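Local atomic coordinates of alpha-galactosidase 1 (Saccharomyces cerevisiae, PDB entry 3LRK), a protein that hydrolyses terminal, non-reducing alpha-D-galactose residues from alpha-D-galactosides such as galactose oligosaccharides, galactomannans and galactolipids. Residues K168-A173 / V181-C186; I162-Y167 / F194-G199; D73-G78 / L85-Q90; P125-L128 / E133-Q136; C221-D224 / D229-Y232. The protein carries 1 engineered substitution. All coordinates share one frame; numbering follows the deposited sequence.

Overall arrangement
From the N terminus, interaction 3 comes first, closing the beta hairpin of strands 76-79 and 85-87 just after the second strand of the barrel. Interaction 4 follows, closing a short loop where the chain turns into helix 131-140; it touches interaction 3 through Pro125 and Asp134, and interaction 1 through Met170. Interaction 2 then closes the wide loop from helix 160-177 to helix 193-196, and the smaller loop of interaction 1, from the same helix to strand 182-185, lies within it. Interaction 5 closes last, in the loop after strand 203-205. All five belong to the TIM-barrel domain; interactions 2 and 5 also meet other subunits of the tetramer.

Interaction 1 of 5, residues K168-A173 / V181-C186; sequences KAMSDA and VFYSLC. Engineered in segment 181-186: Val181 (natural residue Ile).
Met170 and Ser171, on consecutive positions of helix 160-177, both pack obliquely against the ring of Tyr183. Met170 comes to the hydroxyl end: its CB lies 3.4 Å from Tyr183 OH, and its CG packs 3.8 Å from Tyr183 CE1. With CG anti to the backbone N (chi1 180°), the methionine chain runs past the ring and then bends at chi2 and chi3, so its sulfur end leaves the contact towards Ala135 of helix 131-140. Ser171 meets the other side of the ring outline, its CB 3.6 Å from Tyr183 CE2. Its OG is occupied elsewhere, in a hydrogen bond with Ile200 O. Further on, Asp172 is on the outer side of the helix, where its OD2 takes Lys168 NZ on the syn lone pair at 2.8 Å.

Across on strand 182-185, Tyr183 points at the helix, and Leu185 CD1 sits over one face of its ring towards the rim. The phenol oxygen bonds to Tyr167 O, one turn back from Ser171. A leucine in place of Tyr183 would probably leave the Tyr167 carbonyl without its hydroxyl partner and open a gap beside Met170 and Ser171. This is the helix-to-strand packing of a beta-alpha-beta unit running through strand 145-149, helix 160-177 and strand 182-185. Across the two segments the contact is apolar; the two buried hydroxyls, Tyr183 OH and Ser171 OG, are both satisfied by backbone carbonyls outside them.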
# COMPACT_ATOMS: atom_id res chain seq x y z
N LYS A 168 -4.18 -22.61 -8.36
CA LYS A 168 -5.32 -23.50 -8.62
C LYS A 168 -5.15 -24.34 -9.89
O LYS A 168 -5.57 -25.50 -9.91
CB LYS A 168 -6.66 -22.73 -8.67
CG LYS A 168 -7.88 -23.65 -8.81
CD LYS A 168 -9.18 -22.92 -8.58
CE LYS A 168 -10.38 -23.88 -8.63
NZ LYS A 168 -10.69 -24.30 -10.04
N ALA A 169 -4.56 -23.76 -10.94
CA ALA A 169 -4.28 -24.51 -12.16
C ALA A 169 -3.51 -25.81 -11.88
O ALA A 169 -3.86 -26.86 -12.43
CB ALA A 169 -3.55 -23.63 -13.21
N MET A 170 -2.48 -25.75 -11.04
CA MET A 170 -1.73 -26.98 -10.70
C MET A 170 -2.48 -27.87 -9.69
O MET A 170 -2.41 -29.10 -9.79
CB MET A 170 -0.31 -26.67 -10.21
CG MET A 170 0.51 -27.91 -9.82
SD MET A 170 0.66 -29.10 -11.16
CE MET A 170 2.07 -28.43 -12.04
N SER A 171 -3.20 -27.26 -8.76
CA SER A 171 -4.06 -28.00 -7.82
C SER A 171 -5.03 -28.91 -8.58
O SER A 171 -5.13 -30.12 -8.29
CB SER A 171 -4.84 -27.04 -6.92
OG SER A 171 -5.56 -27.74 -5.92
N ASP A 172 -5.73 -28.32 -9.55
CA ASP A 172 -6.69 -29.05 -10.39
C ASP A 172 -6.03 -30.13 -11.24
O ASP A 172 -6.56 -31.24 -11.36
CB ASP A 172 -7.46 -28.09 -11.29
CG ASP A 172 -8.42 -27.19 -10.51
OD1 ASP A 172 -8.71 -27.47 -9.33
OD2 ASP A 172 -8.90 -26.21 -11.11
N ALA A 173 -4.89 -29.79 -11.85
CA ALA A 173 -4.13 -30.74 -12.67
C ALA A 173 -3.70 -31.97 -11.86
O ALA A 173 -3.77 -33.08 -12.36
CB ALA A 173 -2.92 -30.04 -13.30
N VAL A 181 -1.68 -36.27 -3.94
CA VAL A 181 -0.42 -35.53 -3.85
C VAL A 181 -0.61 -34.42 -2.82
O VAL A 181 -1.54 -33.60 -2.93
CB VAL A 181 0.04 -34.97 -5.24
CG1 VAL A 181 1.32 -34.13 -5.14
CG2 VAL A 181 0.21 -36.11 -6.26
N PHE A 182 0.25 -34.43 -1.80
CA PHE A 182 0.33 -33.34 -0.85
C PHE A 182 0.85 -32.11 -1.60
O PHE A 182 1.96 -32.14 -2.15
CB PHE A 182 1.33 -33.71 0.26
CG PHE A 182 1.30 -32.79 1.46
CD1 PHE A 182 1.78 -31.48 1.39
CD2 PHE A 182 0.78 -33.25 2.68
CE1 PHE A 182 1.75 -30.66 2.49
CE2 PHE A 182 0.76 -32.43 3.79
CZ PHE A 182 1.24 -31.13 3.69
N TYR A 183 0.06 -31.04 -1.63
CA TYR A 183 0.40 -29.87 -2.46
C TYR A 183 0.91 -28.70 -1.60
O TYR A 183 0.15 -28.09 -0.82
CB TYR A 183 -0.82 -29.49 -3.32
CG TYR A 183 -0.64 -28.36 -4.34
CD1 TYR A 183 0.52 -28.24 -5.11
CD2 TYR A 183 -1.68 -27.45 -4.55
CE1 TYR A 183 0.65 -27.19 -6.07
CE2 TYR A 183 -1.57 -26.43 -5.49
CZ TYR A 183 -0.42 -26.30 -6.24
OH TYR A 183 -0.37 -25.25 -7.14
N SER A 184 2.21 -28.42 -1.74
CA SER A 184 2.92 -27.43 -0.95
C SER A 184 3.20 -26.20 -1.81
O SER A 184 3.96 -26.26 -2.77
CB SER A 184 4.24 -28.04 -0.43
OG SER A 184 5.17 -27.07 0.00
N LEU A 185 2.56 -25.08 -1.47
CA LEU A 185 2.78 -23.82 -2.18
C LEU A 185 4.07 -23.14 -1.77
O LEU A 185 4.44 -23.14 -0.60
CB LEU A 185 1.60 -22.87 -1.92
CG LEU A 185 0.40 -22.83 -2.88
CD1 LEU A 185 0.02 -24.17 -3.49
CD2 LEU A 185 -0.82 -22.13 -2.27
N CYS A 186 4.77 -22.56 -2.74
CA CYS A 186 5.98 -21.81 -2.44
C CYS A 186 5.93 -20.48 -3.19
O CYS A 186 6.68 -20.26 -4.12
CB CYS A 186 7.23 -22.60 -2.85
SG CYS A 186 8.82 -21.86 -2.34

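Interaction 2 of 5, residues I162-Y167 / F194-G199; sequences ISYHRY and FYWGSG
Trp196 lays its indole flat against helix 160-177, with the backbone of Tyr164 under one face. The CA of Tyr164 stands 3.9 Å from the centroid of the six-membered ring of Trp196 and only 18° off its normal, a clear CH-pi contact. Ser163 adds its CB, 3.7 Å from Trp196 CZ2. Tyr167 comes in at the edge of the indole instead, its CD1 close to the indole plane and 3.9 Å from Trp196 CH2. The Tyr164 ring slides past the tryptophan in the opposite direction and brings CD1 to 3.8 Å from Trp196 CB, while Trp196 O lies at the edge of the phenol ring, in its plane.

Trp196 holds CG between its own backbone N and carbonyl carbon (chi1 50°), which directs the indole across to the helix. Around this first shell, Asp191 serves both partners: its backbone O takes Trp196 NE1, and its OD2 bonds Ser163 OG. Leu185 of the neighbouring strand packs on both Tyr167 and Trp196, and Tyr167 OH bonds to the backbone O of the nucleophile Asp149. A second subunit closes in as well, with Lys154 and Gly155 of that chain packing on Tyr164 and Trp196. The arrangement belongs to the outer layer of a TIM barrel, where a short helix after strand 182-185 docks on the preceding barrel helix, here at a subunit interface.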
# COMPACT_ATOMS: atom_id res chain seq x y z
N ILE A 162 -5.34 -13.33 -9.26
CA ILE A 162 -4.41 -13.85 -10.27
C ILE A 162 -3.46 -14.94 -9.72
O ILE A 162 -3.22 -15.94 -10.39
CB ILE A 162 -3.63 -12.72 -11.01
CG1 ILE A 162 -2.87 -13.31 -12.20
CG2 ILE A 162 -2.69 -11.97 -10.05
CD1 ILE A 162 -2.46 -12.26 -13.26
N SER A 163 -2.93 -14.75 -8.51
CA SER A 163 -2.04 -15.75 -7.91
C SER A 163 -2.82 -17.02 -7.53
O SER A 163 -2.35 -18.15 -7.74
CB SER A 163 -1.33 -15.18 -6.69
OG SER A 163 -0.30 -14.30 -7.10
N TYR A 164 -4.01 -16.84 -6.98
CA TYR A 164 -4.90 -17.96 -6.70
C TYR A 164 -5.19 -18.81 -7.94
O TYR A 164 -5.11 -20.03 -7.88
CB TYR A 164 -6.21 -17.45 -6.09
CG TYR A 164 -7.30 -18.49 -6.03
CD1 TYR A 164 -7.38 -19.40 -4.96
CD2 TYR A 164 -8.27 -18.56 -7.04
CE1 TYR A 164 -8.39 -20.33 -4.90
CE2 TYR A 164 -9.29 -19.51 -6.99
CZ TYR A 164 -9.34 -20.39 -5.92
OH TYR A 164 -10.35 -21.33 -5.86
N HIS A 165 -5.54 -18.18 -9.06
CA HIS A 165 -5.86 -18.96 -10.26
C HIS A 165 -4.65 -19.71 -10.82
O HIS A 165 -4.78 -20.85 -11.28
CB HIS A 165 -6.58 -18.11 -11.30
CG HIS A 165 -8.04 -17.91 -10.99
ND1 HIS A 165 -8.94 -18.96 -10.95
CD2 HIS A 165 -8.75 -16.81 -10.66
CE1 HIS A 165 -10.14 -18.51 -10.64
NE2 HIS A 165 -10.05 -17.20 -10.45
N ARG A 166 -3.46 -19.12 -10.71
CA ARG A 166 -2.21 -19.77 -11.15
C ARG A 166 -1.90 -21.02 -10.31
O ARG A 166 -1.54 -22.08 -10.85
CB ARG A 166 -1.03 -18.79 -11.13
CG ARG A 166 0.35 -19.38 -11.56
CD ARG A 166 1.34 -18.30 -12.02
NE ARG A 166 1.42 -17.22 -11.04
CZ ARG A 166 2.20 -17.21 -9.98
NH1 ARG A 166 3.08 -18.20 -9.76
NH2 ARG A 166 2.12 -16.19 -9.13
N TYR A 167 -2.04 -20.89 -8.99
CA TYR A 167 -1.83 -22.03 -8.08
C TYR A 167 -2.95 -23.07 -8.13
O TYR A 167 -2.67 -24.28 -8.02
CB TYR A 167 -1.49 -21.56 -6.66
CG TYR A 167 -0.07 -21.06 -6.65
CD1 TYR A 167 0.23 -19.69 -6.64
CD2 TYR A 167 0.99 -21.97 -6.75
CE1 TYR A 167 1.55 -19.25 -6.70
CE2 TYR A 167 2.30 -21.54 -6.81
CZ TYR A 167 2.58 -20.19 -6.78
OH TYR A 167 3.89 -19.80 -6.83
N PHE A 194 -2.31 -16.73 2.79
CA PHE A 194 -3.00 -17.31 3.96
C PHE A 194 -4.54 -17.25 3.83
O PHE A 194 -5.26 -18.06 4.44
CB PHE A 194 -2.54 -16.61 5.26
CG PHE A 194 -2.89 -15.15 5.32
CD1 PHE A 194 -4.18 -14.73 5.66
CD2 PHE A 194 -1.93 -14.18 5.01
CE1 PHE A 194 -4.51 -13.39 5.68
CE2 PHE A 194 -2.25 -12.83 5.03
CZ PHE A 194 -3.55 -12.44 5.37
N TYR A 195 -5.03 -16.30 3.03
CA TYR A 195 -6.48 -16.15 2.83
C TYR A 195 -7.05 -17.18 1.85
O TYR A 195 -8.19 -17.65 2.02
CB TYR A 195 -6.80 -14.74 2.32
CG TYR A 195 -7.18 -13.70 3.35
CD1 TYR A 195 -6.70 -12.40 3.23
CD2 TYR A 195 -8.03 -14.00 4.42
CE1 TYR A 195 -7.05 -11.41 4.13
CE2 TYR A 195 -8.39 -13.00 5.34
CZ TYR A 195 -7.89 -11.71 5.18
OH TYR A 195 -8.21 -10.70 6.07
N TRP A 196 -6.27 -17.55 0.83
CA TRP A 196 -6.77 -18.40 -0.27
C TRP A 196 -6.11 -19.77 -0.45
O TRP A 196 -6.53 -20.57 -1.29
CB TRP A 196 -6.75 -17.63 -1.61
CG TRP A 196 -5.42 -16.94 -1.96
CD1 TRP A 196 -5.11 -15.63 -1.75
CD2 TRP A 196 -4.29 -17.52 -2.62
NE1 TRP A 196 -3.85 -15.35 -2.24
CE2 TRP A 196 -3.32 -16.50 -2.76
CE3 TRP A 196 -3.99 -18.81 -3.10
CZ2 TRP A 196 -2.06 -16.73 -3.36
CZ3 TRP A 196 -2.75 -19.03 -3.69
CH2 TRP A 196 -1.81 -17.99 -3.82
N GLY A 197 -5.07 -20.04 0.32
CA GLY A 197 -4.34 -21.30 0.20
C GLY A 197 -5.16 -22.54 0.51
O GLY A 197 -5.02 -23.55 -0.17
N SER A 198 -6.06 -22.45 1.50
CA SER A 198 -6.67 -23.66 2.09
C SER A 198 -7.55 -24.48 1.14
O SER A 198 -7.56 -25.72 1.20
CB SER A 198 -7.43 -23.33 3.38
OG SER A 198 -8.62 -22.60 3.11
N GLY A 199 -8.28 -23.80 0.26
CA GLY A 199 -9.19 -24.46 -0.66
C GLY A 199 -8.55 -25.19 -1.83
O GLY A 199 -9.23 -25.94 -2.55

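Interaction 3 of 5, residues D73-G78 / L85-Q90; sequences DCWSSG and LVADEQ
Trp75 and Asp88 open the ladder of this hairpin: Asp88 N donates to Trp75 O at 2.9 Å, nearly straight at 168°, in the carbonyl plane and on a lone pair. Next, Ser77 N gives its hydrogen to Val86 O, also at 2.9 Å, with the donor tilted 19° from the carbonyl plane. A third bond, Val86 N to Gly78 O, is more tilted. Ser76 and Ala87 form the antiparallel non-hydrogen-bonded pair, their side chains diverging. Ser76 O is met by a water, which also donates to Asp88 OD2 at 2.6 Å and so bridges the segments just past strand 85-87; the other carboxylate oxygen, Asp88 OD1, accepts from Lys91 N and, weakly, from Gln90 N.

The apolar side belongs to the Trp75 indole, whose placement (CG between backbone N and carbonyl carbon, chi1 63°) turns an edge to Leu85 and Ala87. Leu85 CD1 touches Trp75 CH2 at 3.9 Å from near the ring plane, the two side chains crossing at about right angles. Ala87 CB also lies at the ring edge, 4.0 Å from Trp75 CZ3, while Ser76 CB rests over one face. Trp75 NE1 is satisfied by Tyr113 O. A serine at Trp75 would probably strip Leu85 and Ala87 of the ring edge they pack on and leave Tyr113 O without its indole donor.

Just before the hairpin, the substrate-binding Asp73 accepts Cys74 N on OD1, and Cys74 is tied to Cys42 by a disulfide. The indole also meets Phe137 and Phe138 of helix 131-140 and Met112 of strand 109-115, wedging the hairpin's base against the barrel.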
# COMPACT_ATOMS: atom_id res chain seq x y z
N ASP A 73 15.04 -28.44 -6.60
CA ASP A 73 15.27 -27.95 -7.97
C ASP A 73 16.39 -28.73 -8.69
O ASP A 73 17.04 -29.59 -8.08
CB ASP A 73 15.65 -26.46 -7.88
CG ASP A 73 15.28 -25.64 -9.13
OD1 ASP A 73 15.06 -26.18 -10.24
OD2 ASP A 73 15.22 -24.40 -8.99
N CYS A 74 16.60 -28.44 -9.98
CA CYS A 74 17.76 -28.91 -10.78
C CYS A 74 17.79 -30.41 -11.10
O CYS A 74 18.87 -31.01 -11.26
CB CYS A 74 19.09 -28.52 -10.12
SG CYS A 74 19.04 -27.02 -9.14
N TRP A 75 16.61 -31.01 -11.23
CA TRP A 75 16.52 -32.46 -11.38
C TRP A 75 16.28 -32.86 -12.84
O TRP A 75 16.59 -33.99 -13.24
CB TRP A 75 15.43 -33.02 -10.44
CG TRP A 75 14.06 -32.52 -10.77
CD1 TRP A 75 13.40 -31.46 -10.19
CD2 TRP A 75 13.18 -33.02 -11.79
NE1 TRP A 75 12.16 -31.29 -10.77
CE2 TRP A 75 12.00 -32.22 -11.76
CE3 TRP A 75 13.25 -34.07 -12.72
CZ2 TRP A 75 10.92 -32.44 -12.62
CZ3 TRP A 75 12.18 -34.28 -13.58
CH2 TRP A 75 11.02 -33.47 -13.51
N SER A 76 15.73 -31.93 -13.63
CA SER A 76 15.35 -32.19 -15.02
C SER A 76 16.43 -31.75 -16.02
O SER A 76 17.34 -30.99 -15.68
CB SER A 76 14.04 -31.46 -15.36
OG SER A 76 14.15 -30.07 -15.09
N SER A 77 16.31 -32.23 -17.25
CA SER A 77 17.24 -31.83 -18.31
C SER A 77 16.55 -31.10 -19.47
O SER A 77 17.21 -30.58 -20.37
CB SER A 77 18.01 -33.05 -18.82
OG SER A 77 17.13 -34.01 -19.37
N GLY A 78 15.22 -31.03 -19.42
CA GLY A 78 14.43 -30.43 -20.51
C GLY A 78 13.08 -31.11 -20.67
O GLY A 78 12.55 -31.71 -19.72
N LEU A 85 8.18 -33.36 -19.22
CA LEU A 85 9.40 -33.22 -18.44
C LEU A 85 10.25 -34.48 -18.58
O LEU A 85 9.72 -35.60 -18.58
CB LEU A 85 9.09 -33.02 -16.96
CG LEU A 85 8.55 -31.66 -16.51
CD1 LEU A 85 7.90 -31.78 -15.14
CD2 LEU A 85 9.67 -30.62 -16.49
N VAL A 86 11.56 -34.28 -18.69
CA VAL A 86 12.54 -35.37 -18.73
C VAL A 86 13.49 -35.20 -17.54
O VAL A 86 14.09 -34.14 -17.37
CB VAL A 86 13.33 -35.38 -20.07
CG1 VAL A 86 14.38 -36.50 -20.11
CG2 VAL A 86 12.37 -35.53 -21.25
N ALA A 87 13.60 -36.23 -16.70
CA ALA A 87 14.58 -36.22 -15.62
C ALA A 87 15.99 -36.28 -16.21
O ALA A 87 16.20 -36.94 -17.22
CB ALA A 87 14.36 -37.39 -14.68
N ASP A 88 16.94 -35.59 -15.58
CA ASP A 88 18.33 -35.62 -16.01
C ASP A 88 18.83 -37.06 -15.86
O ASP A 88 18.86 -37.60 -14.75
CB ASP A 88 19.17 -34.65 -15.16
CG ASP A 88 20.64 -34.60 -15.59
OD1 ASP A 88 21.31 -35.64 -15.55
OD2 ASP A 88 21.13 -33.51 -15.96
N GLU A 89 19.19 -37.70 -16.98
CA GLU A 89 19.58 -39.12 -16.95
C GLU A 89 20.95 -39.42 -16.35
O GLU A 89 21.25 -40.57 -16.02
CB GLU A 89 19.41 -39.79 -18.32
CG GLU A 89 19.88 -38.98 -19.51
CD GLU A 89 19.11 -39.33 -20.78
OE1 GLU A 89 18.17 -38.57 -21.16
OE2 GLU A 89 19.42 -40.39 -21.37
N GLN A 90 21.77 -38.38 -16.19
CA GLN A 90 23.03 -38.50 -15.45
C GLN A 90 22.77 -38.52 -13.94
O GLN A 90 23.40 -39.29 -13.21
CB GLN A 90 23.97 -37.34 -15.81
CG GLN A 90 24.04 -37.03 -17.31
CD GLN A 90 24.71 -38.14 -18.11
OE1 GLN A 90 25.85 -38.54 -17.82
NE2 GLN A 90 24.01 -38.65 -19.13
O HOH W 1 20.12 -31.15 -16.11

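Interaction 4 of 5, residues P125-L128 / E133-Q136; sequences PGSL and EDAQ
Asp134 OD2 is held by two groups. Ser127 OG donates to it at 2.7 Å, meeting the anti lone pair of OD2, the one away from OD1. Arg79 NH2 makes a salt bridge to the same oxygen and also donates to Gly126 O, joining the loop to the helix a second time. Ser127 brings its CB in as well, 3.3 Å from Asp134 OD2. On the helix side, the carboxylate carbon stands anti to the carbonyl carbon of Asp134 (chi1 -73°), which sends the acid group out to the loop.

The two segments are the end of the loop after strand 109-115 and the first turns of helix 131-140, so the bond spans a beta-to-alpha connection of the TIM barrel on its way into the helix. Ser127 OG has a second partner in Ser114 OG, at the end of that strand, and backbone bonds from Gly126, Ser127 and Leu128 to Glu118, Ser115 and Gly117 tie the loop to the end of the strand and the residues just after it. Both polar groups are buried, and the nearby arginine would probably favour the charged form of the Asp134 carboxylate. Leu85 CD1 of the hairpin lies 3.6 Å from Asp134 CG, and Met170 packs on Ser127.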
# COMPACT_ATOMS: atom_id res chain seq x y z
N PRO A 125 13.17 -26.18 -16.58
CA PRO A 125 11.80 -26.06 -17.08
C PRO A 125 10.75 -25.90 -15.99
O PRO A 125 10.68 -26.70 -15.06
CB PRO A 125 11.57 -27.37 -17.84
CG PRO A 125 12.94 -27.87 -18.17
CD PRO A 125 13.86 -27.38 -17.12
N GLY A 126 9.93 -24.86 -16.12
CA GLY A 126 8.84 -24.58 -15.20
C GLY A 126 7.50 -25.04 -15.75
O GLY A 126 7.38 -25.35 -16.94
N SER A 127 6.49 -25.08 -14.88
CA SER A 127 5.21 -25.70 -15.22
C SER A 127 4.08 -24.75 -15.63
O SER A 127 2.98 -25.22 -15.95
CB SER A 127 4.71 -26.55 -14.03
OG SER A 127 5.62 -27.59 -13.72
N LEU A 128 4.33 -23.45 -15.63
CA LEU A 128 3.26 -22.49 -16.00
C LEU A 128 2.74 -22.74 -17.43
O LEU A 128 3.50 -22.70 -18.40
CB LEU A 128 3.71 -21.04 -15.81
CG LEU A 128 2.65 -19.94 -15.96
CD1 LEU A 128 1.40 -20.22 -15.11
CD2 LEU A 128 3.27 -18.57 -15.62
N GLU A 133 0.27 -31.71 -18.15
CA GLU A 133 1.38 -32.64 -18.48
C GLU A 133 2.27 -32.86 -17.28
O GLU A 133 2.79 -33.96 -17.07
CB GLU A 133 2.34 -32.11 -19.55
CG GLU A 133 1.80 -31.50 -20.76
CD GLU A 133 1.46 -30.05 -20.59
OE1 GLU A 133 0.42 -29.81 -19.97
OE2 GLU A 133 2.19 -29.18 -21.13
N ASP A 134 2.54 -31.78 -16.55
CA ASP A 134 3.55 -31.86 -15.49
C ASP A 134 3.02 -32.63 -14.27
O ASP A 134 3.71 -33.51 -13.74
CB ASP A 134 4.11 -30.49 -15.15
CG ASP A 134 5.06 -29.97 -16.24
OD1 ASP A 134 5.16 -30.60 -17.31
OD2 ASP A 134 5.69 -28.92 -16.03
N ALA A 135 1.79 -32.32 -13.87
CA ALA A 135 1.09 -33.13 -12.87
C ALA A 135 1.04 -34.60 -13.28
O ALA A 135 1.26 -35.48 -12.45
CB ALA A 135 -0.33 -32.59 -12.63
N GLN A 136 0.74 -34.87 -14.56
CA GLN A 136 0.75 -36.23 -15.10
C GLN A 136 2.12 -36.91 -14.99
O GLN A 136 2.21 -38.07 -14.56
CB GLN A 136 0.27 -36.26 -16.56
CG GLN A 136 -0.06 -37.68 -17.07
CD GLN A 136 -1.15 -38.36 -16.24
OE1 GLN A 136 -2.23 -37.81 -16.03
NE2 GLN A 136 -0.86 -39.56 -15.76

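Interaction 5 of 5, residues C221-D224 / D229-Y232; sequences CPCD and DCKY
Cys223 and Cys230 are joined by a disulfide, SG to SG 2.0 Å, with a chi3 of 80°, and this is the tight end of the contact. The two sulfurs get there by different routes: Cys223 SG stands anti to its carbonyl carbon, beside its own N, while Cys230 reaches across with SG anti to its backbone N (chi1 171°). The bond draws the two segments together so that Cys223 CB comes within 3.6 Å of Cys230 CB.

Away from the sulfurs the packing is lighter. Pro222 brings CG to 3.6 Å from Tyr232 O and to 4.0 Å from Tyr232 CB, the two side chains crossing at about a right angle. No direct hydrogen bond links the segments; a water fills that role, accepting from Cys223 N at 2.9 Å and donating to Tyr232 O at the same distance. Lys231 turns the end of its side chain away, and Asp224 is exposed, its OD1 accepting a hydrogen bond from Asp226 N.

Other parts of the tetramer pack on this loop. Tyr232 stacks on Phe194 of the third subunit and bonds through OH to Asn252 of that chain, whose Tyr228 also packs on Pro222 and Cys223. Within the chain, Cys221 makes its own disulfide to Cys237, and Cys223 O accepts from Asn241 and Lys245 of helix 239-246. With neither segment in a regular helix or strand, the two are joined to each other by a covalent crosslink and a bridging water rather than by a backbone hydrogen-bond ladder, and the loop presents Tyr232 to the neighbouring subunit.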
# COMPACT_ATOMS: atom_id res chain seq x y z
N CYS A 221 16.08 -9.15 2.03
CA CYS A 221 14.78 -9.38 2.66
C CYS A 221 14.23 -8.04 3.19
O CYS A 221 14.21 -7.81 4.40
CB CYS A 221 14.91 -10.42 3.78
SG CYS A 221 13.38 -10.89 4.64
N PRO A 222 13.79 -7.15 2.27
CA PRO A 222 13.49 -5.76 2.64
C PRO A 222 12.27 -5.55 3.55
O PRO A 222 12.17 -4.50 4.19
CB PRO A 222 13.30 -5.06 1.29
CG PRO A 222 12.81 -6.13 0.39
CD PRO A 222 13.55 -7.39 0.83
N CYS A 223 11.37 -6.53 3.63
CA CYS A 223 10.19 -6.41 4.50
C CYS A 223 10.53 -6.85 5.91
O CYS A 223 10.99 -7.97 6.11
CB CYS A 223 9.03 -7.24 3.95
SG CYS A 223 8.46 -6.72 2.35
N ASP A 224 10.33 -5.96 6.88
CA ASP A 224 10.63 -6.30 8.28
C ASP A 224 9.55 -7.21 8.89
O ASP A 224 8.60 -7.60 8.20
CB ASP A 224 10.95 -5.05 9.13
CG ASP A 224 9.73 -4.16 9.39
OD1 ASP A 224 8.58 -4.64 9.34
OD2 ASP A 224 9.95 -2.97 9.68
N ASP A 229 2.25 -8.35 4.84
CA ASP A 229 1.78 -8.13 3.48
C ASP A 229 2.91 -7.42 2.74
O ASP A 229 2.95 -6.19 2.65
CB ASP A 229 0.47 -7.31 3.48
CG ASP A 229 -0.05 -7.01 2.08
OD1 ASP A 229 0.22 -7.79 1.14
OD2 ASP A 229 -0.74 -5.98 1.91
N CYS A 230 3.82 -8.22 2.20
CA CYS A 230 5.09 -7.76 1.67
C CYS A 230 5.06 -7.82 0.14
O CYS A 230 4.59 -8.80 -0.42
CB CYS A 230 6.19 -8.66 2.22
SG CYS A 230 7.81 -8.42 1.49
N LYS A 231 5.58 -6.79 -0.53
CA LYS A 231 5.57 -6.75 -1.99
C LYS A 231 6.87 -7.23 -2.64
O LYS A 231 6.96 -7.34 -3.87
CB LYS A 231 5.19 -5.34 -2.49
CG LYS A 231 3.81 -4.82 -1.99
CD LYS A 231 2.64 -5.63 -2.56
CE LYS A 231 1.31 -4.91 -2.29
NZ LYS A 231 0.13 -5.68 -2.79
N TYR A 232 7.86 -7.53 -1.82
CA TYR A 232 9.12 -8.09 -2.29
C TYR A 232 9.62 -9.06 -1.23
O TYR A 232 10.41 -8.69 -0.37
CB TYR A 232 10.17 -6.98 -2.50
CG TYR A 232 11.31 -7.35 -3.42
CD1 TYR A 232 12.17 -6.35 -3.92
CD2 TYR A 232 11.54 -8.67 -3.82
CE1 TYR A 232 13.22 -6.68 -4.80
CE2 TYR A 232 12.58 -9.00 -4.68
CZ TYR A 232 13.41 -8.00 -5.17
OH TYR A 232 14.43 -8.33 -6.04
O HOH W 2 11.22 -9.10 2.38